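Local coordinates for protein involved in catabolism of external DNA (Legionella pneumophila subsp. pneumophila, PDB 2OO3) that probably methylates N6 of a specific adenine in 23S ribosomal RNA, using S-adenosyl-L-methionine as the methyl donor, at residues P68-F80 with E252-F264. Numbering follows the deposited sequence.
Sequences PVWLDRENLPSLF and EIKLVLETLTTYF. With SO4 (sulfate ion), chain D.
Tyr-263, near the C-terminal end of segment 252-264, reaches across to segment 68-80 and ends in the one hydrogen bond between the two. Its CG stands anti to the carbonyl carbon (chi1 -65°), which sends the ring toward Pro-68 and Asp-72. Tyr-263 CB starts beside Val-69 CG2, at 4.4 Å, and CG passes the same methyl. Tyr-263 CD1 meets Pro-68 CB at 4.1 Å. Pro-68 O approaches Tyr-263 CE1 obliquely, at 3.7 Å. The CD2/CE2 edge lies against Thr-259 CG2 of its own helix. Tyr-263 CE2, across the ring from CE1, packs obliquely 3.7 Å from Leu-76 CD2. At the tip, Tyr-263 OH donates to Asp-72 OD2 at 2.5 Å, a short bond. It meets the carboxylate on its anti side, the two planes 63° apart.

Back toward residue 252 the packing is mostly apolar. Pro-77 CG and Thr-259 OG1 meet tip to tip at 3.4 Å. Phe-80 CE1 lies 3.8 Å from Leu-260 CD2, which sits at the ring edge. Leu-79 CD1 rests 3.3 Å from Glu-252 O. Its CD2 lies against the Glu-252 carboxylate, which is salt-bridged to Arg-25.

The contact joins the end of helix 66-71 and the turns leading to helix 81-90 to helix 249-263, within one Rossmann-like fold. It is mainly hydrophobic. The Tyr-263 to Asp-72 bond, with a water linking the same hydroxyl to Asn-75 O, gives its partly exposed end a polar, directional hold.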
ATOM      1  N   PRO A  68     -14.292   9.490  -7.645  1.00 11.00           N
ATOM      2  CA  PRO A  68     -15.553   8.735  -7.891  1.00 11.71           C
ATOM      3  C   PRO A  68     -15.948   7.816  -6.727  1.00 11.76           C
ATOM      4  O   PRO A  68     -17.139   7.607  -6.455  1.00 11.67           O
ATOM      5  CB  PRO A  68     -15.229   7.877  -9.134  1.00 10.94           C
ATOM      6  CG  PRO A  68     -14.038   8.570  -9.790  1.00 12.60           C
ATOM      7  CD  PRO A  68     -13.255   9.180  -8.649  1.00 10.71           C
ATOM      8  N   VAL A  69     -14.942   7.286  -6.039  1.00 11.18           N
ATOM      9  CA  VAL A  69     -15.155   6.359  -4.938  1.00 11.08           C
ATOM     10  C   VAL A  69     -15.720   7.166  -3.771  1.00 12.33           C
ATOM     11  O   VAL A  69     -16.737   6.764  -3.146  1.00 12.18           O
ATOM     12  CB  VAL A  69     -13.816   5.599  -4.570  1.00 10.48           C
ATOM     13  CG1 VAL A  69     -13.964   4.793  -3.300  1.00 11.58           C
ATOM     14  CG2 VAL A  69     -13.402   4.665  -5.695  1.00 10.23           C
ATOM     15  N   TRP A  70     -15.085   8.309  -3.501  1.00 12.06           N
ATOM     16  CA  TRP A  70     -15.491   9.199  -2.431  1.00 12.66           C
ATOM     17  C   TRP A  70     -16.894   9.762  -2.640  1.00 13.72           C
ATOM     18  O   TRP A  70     -17.711   9.764  -1.717  1.00 13.54           O
ATOM     19  CB  TRP A  70     -14.522  10.375  -2.312  1.00 13.33           C
ATOM     20  CG  TRP A  70     -14.951  11.480  -1.327  1.00 12.33           C
ATOM     21  CD1 TRP A  70     -15.389  12.746  -1.655  1.00 14.07           C
ATOM     22  CD2 TRP A  70     -14.946  11.422   0.122  1.00 13.13           C
ATOM     23  NE1 TRP A  70     -15.665  13.461  -0.508  1.00 13.67           N
ATOM     24  CE2 TRP A  70     -15.406  12.679   0.592  1.00 13.88           C
ATOM     25  CE3 TRP A  70     -14.609  10.425   1.062  1.00 12.38           C
ATOM     26  CZ2 TRP A  70     -15.506  12.986   1.963  1.00 13.33           C
ATOM     27  CZ3 TRP A  70     -14.725  10.722   2.434  1.00 13.83           C
ATOM     28  CH2 TRP A  70     -15.174  11.999   2.864  1.00 13.79           C
ATOM     29  N   LEU A  71     -17.157  10.249  -3.845  1.00 13.14           N
ATOM     30  CA  LEU A  71     -18.471  10.799  -4.149  1.00 14.77           C
ATOM     31  C   LEU A  71     -19.582   9.772  -3.935  1.00 15.88           C
ATOM     32  O   LEU A  71     -20.676  10.136  -3.494  1.00 16.50           O
ATOM     33  CB  LEU A  71     -18.509  11.338  -5.585  1.00 14.31           C
ATOM     34  CG  LEU A  71     -17.711  12.631  -5.772  1.00 13.98           C
ATOM     35  CD1 LEU A  71     -17.714  13.064  -7.212  1.00 16.30           C
ATOM     36  CD2 LEU A  71     -18.223  13.752  -4.879  1.00 17.70           C
ATOM     37  N   ASP A  72     -19.301   8.506  -4.243  1.00 15.62           N
ATOM     38  CA  ASP A  72     -20.290   7.434  -4.095  1.00 16.74           C
ATOM     39  C   ASP A  72     -20.168   6.651  -2.800  1.00 17.33           C
ATOM     40  O   ASP A  72     -20.629   5.504  -2.728  1.00 17.26           O
ATOM     41  CB  ASP A  72     -20.194   6.448  -5.261  1.00 16.84           C
ATOM     42  CG  ASP A  72     -21.518   5.758  -5.549  1.00 19.19           C
ATOM     43  OD1 ASP A  72     -22.572   6.383  -5.291  1.00 21.63           O
ATOM     44  OD2 ASP A  72     -21.499   4.605  -6.031  1.00 16.58           O
ATOM     45  N   ARG A  73     -19.575   7.259  -1.775  1.00 17.39           N
ATOM     46  CA  ARG A  73     -19.168   6.507  -0.591  1.00 18.82           C
ATOM     47  C   ARG A  73     -20.326   5.799   0.150  1.00 20.54           C
ATOM     48  O   ARG A  73     -20.116   4.751   0.776  1.00 20.21           O
ATOM     49  CB  ARG A  73     -18.358   7.385   0.367  1.00 17.72           C
ATOM     50  CG  ARG A  73     -19.103   8.542   0.971  1.00 19.00           C
ATOM     51  CD  ARG A  73     -18.123   9.534   1.598  1.00 18.50           C
ATOM     52  NE  ARG A  73     -18.778  10.743   2.096  1.00 18.72           N
ATOM     53  CZ  ARG A  73     -19.061  11.819   1.366  1.00 19.87           C
ATOM     54  NH1 ARG A  73     -18.775  11.859   0.070  1.00 17.99           N
ATOM     55  NH2 ARG A  73     -19.651  12.867   1.932  1.00 21.89           N
ATOM     56  N   GLU A  74     -21.532   6.373   0.063  1.00 21.91           N
ATOM     57  CA  GLU A  74     -22.693   5.832   0.764  1.00 23.49           C
ATOM     58  C   GLU A  74     -23.210   4.572   0.095  1.00 22.76           C
ATOM     59  O   GLU A  74     -24.055   3.874   0.637  1.00 23.51           O
ATOM     60  CB  GLU A  74     -23.791   6.907   0.914  1.00 24.75           C
ATOM     61  CG  GLU A  74     -23.375   8.070   1.845  1.00 29.42           C
ATOM     62  CD  GLU A  74     -23.106   7.622   3.287  1.00 37.12           C
ATOM     63  OE1 GLU A  74     -23.939   6.838   3.808  1.00 40.80           O
ATOM     64  OE2 GLU A  74     -22.076   8.041   3.899  1.00 37.81           O
ATOM     65  N   ASN A  75     -22.667   4.262  -1.070  1.00 21.75           N
ATOM     66  CA  ASN A  75     -23.021   3.067  -1.787  1.00 21.82           C
ATOM     67  C   ASN A  75     -21.936   1.989  -1.795  1.00 20.09           C
ATOM     68  O   ASN A  75     -22.043   1.002  -2.539  1.00 20.18           O
ATOM     69  CB  ASN A  75     -23.418   3.451  -3.212  1.00 23.16           C
ATOM     70  CG  ASN A  75     -24.714   4.264  -3.245  1.00 27.03           C
ATOM     71  OD1 ASN A  75     -25.794   3.691  -3.204  1.00 30.54           O
ATOM     72  ND2 ASN A  75     -24.603   5.606  -3.308  1.00 31.20           N
ATOM     73  N   LEU A  76     -20.887   2.170  -0.994  1.00 16.83           N
ATOM     74  CA  LEU A  76     -19.766   1.241  -1.059  1.00 14.72           C
ATOM     75  C   LEU A  76     -20.014   0.048  -0.129  1.00 13.35           C
ATOM     76  O   LEU A  76     -20.677   0.197   0.899  1.00 12.60           O
ATOM     77  CB  LEU A  76     -18.453   1.945  -0.680  1.00 14.30           C
ATOM     78  CG  LEU A  76     -17.861   2.962  -1.669  1.00 14.67           C
ATOM     79  CD1 LEU A  76     -16.669   3.666  -1.013  1.00 12.81           C
ATOM     80  CD2 LEU A  76     -17.450   2.338  -3.060  1.00 13.08           C
ATOM     81  N   PRO A  77     -19.482  -1.132  -0.488  1.00 12.76           N
ATOM     82  CA  PRO A  77     -19.520  -2.275   0.419  1.00 12.04           C
ATOM     83  C   PRO A  77     -18.757  -1.956   1.698  1.00 12.10           C
ATOM     84  O   PRO A  77     -17.832  -1.125   1.688  1.00 11.55           O
ATOM     85  CB  PRO A  77     -18.807  -3.389  -0.376  1.00 12.81           C
ATOM     86  CG  PRO A  77     -18.887  -2.938  -1.847  1.00 12.49           C
ATOM     87  CD  PRO A  77     -18.807  -1.449  -1.765  1.00 11.67           C
ATOM     88  N   SER A  78     -19.162  -2.584   2.798  1.00 11.07           N
ATOM     89  CA  SER A  78     -18.582  -2.338   4.119  1.00 11.18           C
ATOM     90  C   SER A  78     -17.085  -2.564   4.212  1.00 10.40           C
ATOM     91  O   SER A  78     -16.462  -2.039   5.125  1.00  9.88           O
ATOM     92  CB  SER A  78     -19.293  -3.205   5.187  1.00 12.03           C
ATOM     93  OG  SER A  78     -18.944  -4.573   4.984  1.00 15.46           O
ATOM     94  N   LEU A  79     -16.493  -3.348   3.302  1.00  9.81           N
ATOM     95  CA  LEU A  79     -15.016  -3.495   3.238  1.00  9.14           C
ATOM     96  C   LEU A  79     -14.250  -2.168   3.045  1.00  8.14           C
ATOM     97  O   LEU A  79     -13.039  -2.099   3.317  1.00  8.10           O
ATOM     98  CB  LEU A  79     -14.598  -4.492   2.125  1.00  8.97           C
ATOM     99  CG  LEU A  79     -14.906  -5.967   2.447  1.00 10.40           C
ATOM    100  CD1 LEU A  79     -14.508  -6.859   1.276  1.00 12.80           C
ATOM    101  CD2 LEU A  79     -14.157  -6.401   3.674  1.00  8.56           C
ATOM    102  N   PHE A  80     -14.960  -1.149   2.574  1.00  6.84           N
ATOM    103  CA  PHE A  80     -14.427   0.202   2.345  1.00  7.23           C
ATOM    104  C   PHE A  80     -14.491   1.128   3.548  1.00  7.87           C
ATOM    105  O   PHE A  80     -13.942   2.246   3.514  1.00  7.98           O
ATOM    106  CB  PHE A  80     -15.164   0.862   1.186  1.00  7.29           C
ATOM    107  CG  PHE A  80     -14.775   0.319  -0.201  1.00  8.14           C
ATOM    108  CD1 PHE A  80     -13.958   1.071  -1.064  1.00 10.78           C
ATOM    109  CD2 PHE A  80     -15.255  -0.926  -0.649  1.00 10.03           C
ATOM    110  CE1 PHE A  80     -13.638   0.593  -2.350  1.00  9.04           C
ATOM    111  CE2 PHE A  80     -14.926  -1.434  -1.932  1.00  7.28           C
ATOM    112  CZ  PHE A  80     -14.110  -0.680  -2.786  1.00  6.49           C
ATOM    113  N   GLU A 252     -11.876 -11.199   0.540  1.00 12.74           N
ATOM    114  CA  GLU A 252     -12.197  -9.784   0.731  1.00 12.39           C
ATOM    115  C   GLU A 252     -11.695  -8.954  -0.433  1.00 12.50           C
ATOM    116  O   GLU A 252     -12.415  -8.122  -0.948  1.00 11.97           O
ATOM    117  CB  GLU A 252     -11.555  -9.193   1.996  1.00 12.39           C
ATOM    118  CG  GLU A 252     -12.096  -9.775   3.292  1.00 16.71           C
ATOM    119  CD  GLU A 252     -11.722  -8.950   4.500  1.00 21.04           C
ATOM    120  OE1 GLU A 252     -10.722  -8.192   4.437  1.00 23.03           O
ATOM    121  OE2 GLU A 252     -12.422  -9.078   5.521  1.00 23.55           O
ATOM    122  N   ILE A 253     -10.436  -9.160  -0.830  1.00 11.99           N
ATOM    123  CA  ILE A 253      -9.826  -8.283  -1.821  1.00 12.99           C
ATOM    124  C   ILE A 253     -10.482  -8.432  -3.215  1.00 12.90           C
ATOM    125  O   ILE A 253     -10.523  -7.484  -3.981  1.00 12.84           O
ATOM    126  CB  ILE A 253      -8.316  -8.480  -1.881  1.00 12.36           C
ATOM    127  CG1 ILE A 253      -7.648  -7.181  -2.338  1.00 12.61           C
ATOM    128  CG2 ILE A 253      -7.959  -9.734  -2.704  1.00 13.71           C
ATOM    129  CD1 ILE A 253      -7.843  -6.024  -1.331  1.00 12.51           C
ATOM    130  N   LYS A 254     -11.039  -9.608  -3.490  1.00 12.31           N
ATOM    131  CA  LYS A 254     -11.841  -9.842  -4.688  1.00 13.08           C
ATOM    132  C   LYS A 254     -13.082  -8.942  -4.738  1.00 12.03           C
ATOM    133  O   LYS A 254     -13.391  -8.376  -5.784  1.00 10.59           O
ATOM    134  CB  LYS A 254     -12.249 -11.321  -4.763  1.00 13.34           C
ATOM    135  CG  LYS A 254     -12.929 -11.750  -6.096  1.00 15.06           C
ATOM    136  CD  LYS A 254     -13.215 -13.264  -6.079  1.00 16.13           C
ATOM    137  CE  LYS A 254     -13.987 -13.750  -7.321  1.00 20.40           C
ATOM    138  NZ  LYS A 254     -15.286 -13.021  -7.362  1.00 26.40           N
ATOM    139  N   LEU A 255     -13.795  -8.831  -3.614  1.00 10.96           N
ATOM    140  CA  LEU A 255     -14.939  -7.918  -3.527  1.00 11.24           C
ATOM    141  C   LEU A 255     -14.469  -6.484  -3.766  1.00 10.12           C
ATOM    142  O   LEU A 255     -15.115  -5.724  -4.491  1.00  9.53           O
ATOM    143  CB  LEU A 255     -15.677  -7.999  -2.174  1.00 10.60           C
ATOM    144  CG  LEU A 255     -16.911  -7.043  -2.048  1.00 13.50           C
ATOM    145  CD1 LEU A 255     -17.881  -7.091  -3.235  1.00 17.73           C
ATOM    146  CD2 LEU A 255     -17.702  -7.229  -0.733  1.00 15.38           C
ATOM    147  N   VAL A 256     -13.341  -6.113  -3.167  1.00  8.26           N
ATOM    148  CA  VAL A 256     -12.857  -4.748  -3.328  1.00  7.48           C
ATOM    149  C   VAL A 256     -12.570  -4.488  -4.821  1.00  7.20           C
ATOM    150  O   VAL A 256     -13.041  -3.502  -5.394  1.00  6.77           O
ATOM    151  CB  VAL A 256     -11.579  -4.494  -2.493  1.00  8.05           C
ATOM    152  CG1 VAL A 256     -10.876  -3.143  -2.922  1.00  8.09           C
ATOM    153  CG2 VAL A 256     -11.908  -4.486  -0.971  1.00  8.06           C
ATOM    154  N   LEU A 257     -11.778  -5.370  -5.432  1.00  7.82           N
ATOM    155  CA  LEU A 257     -11.371  -5.201  -6.836  1.00  9.39           C
ATOM    156  C   LEU A 257     -12.567  -5.193  -7.783  1.00 10.46           C
ATOM    157  O   LEU A 257     -12.605  -4.376  -8.703  1.00 10.22           O
ATOM    158  CB  LEU A 257     -10.369  -6.283  -7.264  1.00  9.15           C
ATOM    159  CG  LEU A 257      -8.999  -6.243  -6.567  1.00  9.69           C
ATOM    160  CD1 LEU A 257      -8.227  -7.565  -6.774  1.00 10.02           C
ATOM    161  CD2 LEU A 257      -8.170  -5.059  -7.089  1.00 10.66           C
ATOM    162  N   GLU A 258     -13.545  -6.079  -7.563  1.00 11.52           N
ATOM    163  CA  GLU A 258     -14.775  -6.039  -8.371  1.00 12.97           C
ATOM    164  C   GLU A 258     -15.442  -4.692  -8.263  1.00 12.05           C
ATOM    165  O   GLU A 258     -15.854  -4.124  -9.275  1.00 13.12           O
ATOM    166  CB  GLU A 258     -15.810  -7.063  -7.920  1.00 13.84           C
ATOM    167  CG  GLU A 258     -15.427  -8.515  -8.005  1.00 21.26           C
ATOM    168  CD  GLU A 258     -16.650  -9.378  -7.691  1.00 29.93           C
ATOM    169  OE1 GLU A 258     -16.490 -10.597  -7.466  1.00 32.94           O
ATOM    170  OE2 GLU A 258     -17.781  -8.800  -7.683  1.00 34.48           O
ATOM    171  N   THR A 259     -15.597  -4.188  -7.031  1.00 10.45           N
ATOM    172  CA  THR A 259     -16.178  -2.852  -6.831  1.00  9.44           C
ATOM    173  C   THR A 259     -15.407  -1.751  -7.577  1.00  8.89           C
ATOM    174  O   THR A 259     -16.010  -0.907  -8.258  1.00  8.49           O
ATOM    175  CB  THR A 259     -16.314  -2.493  -5.323  1.00  9.44           C
ATOM    176  OG1 THR A 259     -17.068  -3.519  -4.683  1.00 11.21           O
ATOM    177  CG2 THR A 259     -17.041  -1.207  -5.133  1.00  9.23           C
ATOM    178  N   LEU A 260     -14.085  -1.748  -7.451  1.00  8.41           N
ATOM    179  CA  LEU A 260     -13.268  -0.716  -8.119  1.00  8.37           C
ATOM    180  C   LEU A 260     -13.399  -0.699  -9.669  1.00  8.55           C
ATOM    181  O   LEU A 260     -13.369   0.369 -10.310  1.00  7.89           O
ATOM    182  CB  LEU A 260     -11.798  -0.844  -7.682  1.00  7.78           C
ATOM    183  CG  LEU A 260     -11.575  -0.539  -6.188  1.00  6.86           C
ATOM    184  CD1 LEU A 260     -10.097  -0.670  -5.893  1.00  6.39           C
ATOM    185  CD2 LEU A 260     -12.081   0.905  -5.853  1.00  5.64           C
ATOM    186  N   THR A 261     -13.533  -1.875 -10.274  1.00  9.69           N
ATOM    187  CA  THR A 261     -13.680  -1.939 -11.726  1.00 10.24           C
ATOM    188  C   THR A 261     -15.021  -1.337 -12.151  1.00 11.67           C
ATOM    189  O   THR A 261     -15.183  -1.024 -13.325  1.00 13.05           O
ATOM    190  CB  THR A 261     -13.575  -3.356 -12.300  1.00 10.59           C
ATOM    191  OG1 THR A 261     -14.637  -4.169 -11.792  1.00 11.06           O
ATOM    192  CG2 THR A 261     -12.239  -4.010 -11.948  1.00  9.20           C
ATOM    193  N   THR A 262     -15.971  -1.167 -11.226  1.00 11.44           N
ATOM    194  CA  THR A 262     -17.207  -0.452 -11.575  1.00 12.98           C
ATOM    195  C   THR A 262     -17.009   1.080 -11.579  1.00 13.63           C
ATOM    196  O   THR A 262     -17.816   1.794 -12.149  1.00 14.18           O
ATOM    197  CB  THR A 262     -18.417  -0.815 -10.670  1.00 13.34           C
ATOM    198  OG1 THR A 262     -18.263  -0.249  -9.360  1.00 14.26           O
ATOM    199  CG2 THR A 262     -18.597  -2.338 -10.559  1.00 13.60           C
ATOM    200  N   TYR A 263     -15.943   1.571 -10.939  1.00 13.71           N
ATOM    201  CA  TYR A 263     -15.624   3.006 -10.924  1.00 14.20           C
ATOM    202  C   TYR A 263     -14.542   3.386 -11.934  1.00 13.84           C
ATOM    203  O   TYR A 263     -14.582   4.458 -12.509  1.00 15.59           O
ATOM    204  CB  TYR A 263     -15.217   3.470  -9.506  1.00 14.44           C
ATOM    205  CG  TYR A 263     -16.344   3.369  -8.498  1.00 13.75           C
ATOM    206  CD1 TYR A 263     -17.313   4.371  -8.408  1.00 13.50           C
ATOM    207  CD2 TYR A 263     -16.451   2.271  -7.647  1.00 13.75           C
ATOM    208  CE1 TYR A 263     -18.361   4.276  -7.505  1.00 14.33           C
ATOM    209  CE2 TYR A 263     -17.510   2.156  -6.735  1.00 12.82           C
ATOM    210  CZ  TYR A 263     -18.448   3.160  -6.661  1.00 15.66           C
ATOM    211  OH  TYR A 263     -19.486   3.069  -5.741  1.00 17.32           O
ATOM    212  N   PHE A 264     -13.575   2.516 -12.160  1.00 13.48           N
ATOM    213  CA  PHE A 264     -12.452   2.867 -13.031  1.00 13.83           C
ATOM    214  C   PHE A 264     -12.654   2.251 -14.424  1.00 14.51           C
ATOM    215  O   PHE A 264     -12.634   1.024 -14.558  1.00 13.70           O
ATOM    216  CB  PHE A 264     -11.138   2.378 -12.428  1.00 12.52           C
ATOM    217  CG  PHE A 264     -10.888   2.848 -10.984  1.00 13.26           C
ATOM    218  CD1 PHE A 264     -11.279   4.111 -10.555  1.00 13.50           C
ATOM    219  CD2 PHE A 264     -10.197   2.032 -10.089  1.00 10.56           C
ATOM    220  CE1 PHE A 264     -11.027   4.533  -9.239  1.00 11.77           C
ATOM    221  CE2 PHE A 264      -9.957   2.436  -8.774  1.00 10.93           C
ATOM    222  CZ  PHE A 264     -10.383   3.708  -8.355  1.00  9.52           C
TER
HETATM  223  S   SO4 D 303     -22.176  -4.909   2.468  1.00 72.54           S
HETATM  224  O1  SO4 D 303     -23.573  -4.743   2.068  1.00 72.86           O
HETATM  225  O2  SO4 D 303     -21.644  -3.573   2.700  1.00 72.02           O
HETATM  226  O3  SO4 D 303     -22.107  -5.701   3.699  1.00 72.95           O
HETATM  227  O4  SO4 D 303     -21.417  -5.590   1.420  1.00 72.10           O
HETATM  228  O   HOH W   1     -20.358   0.362  -5.247  1.00 21.66           O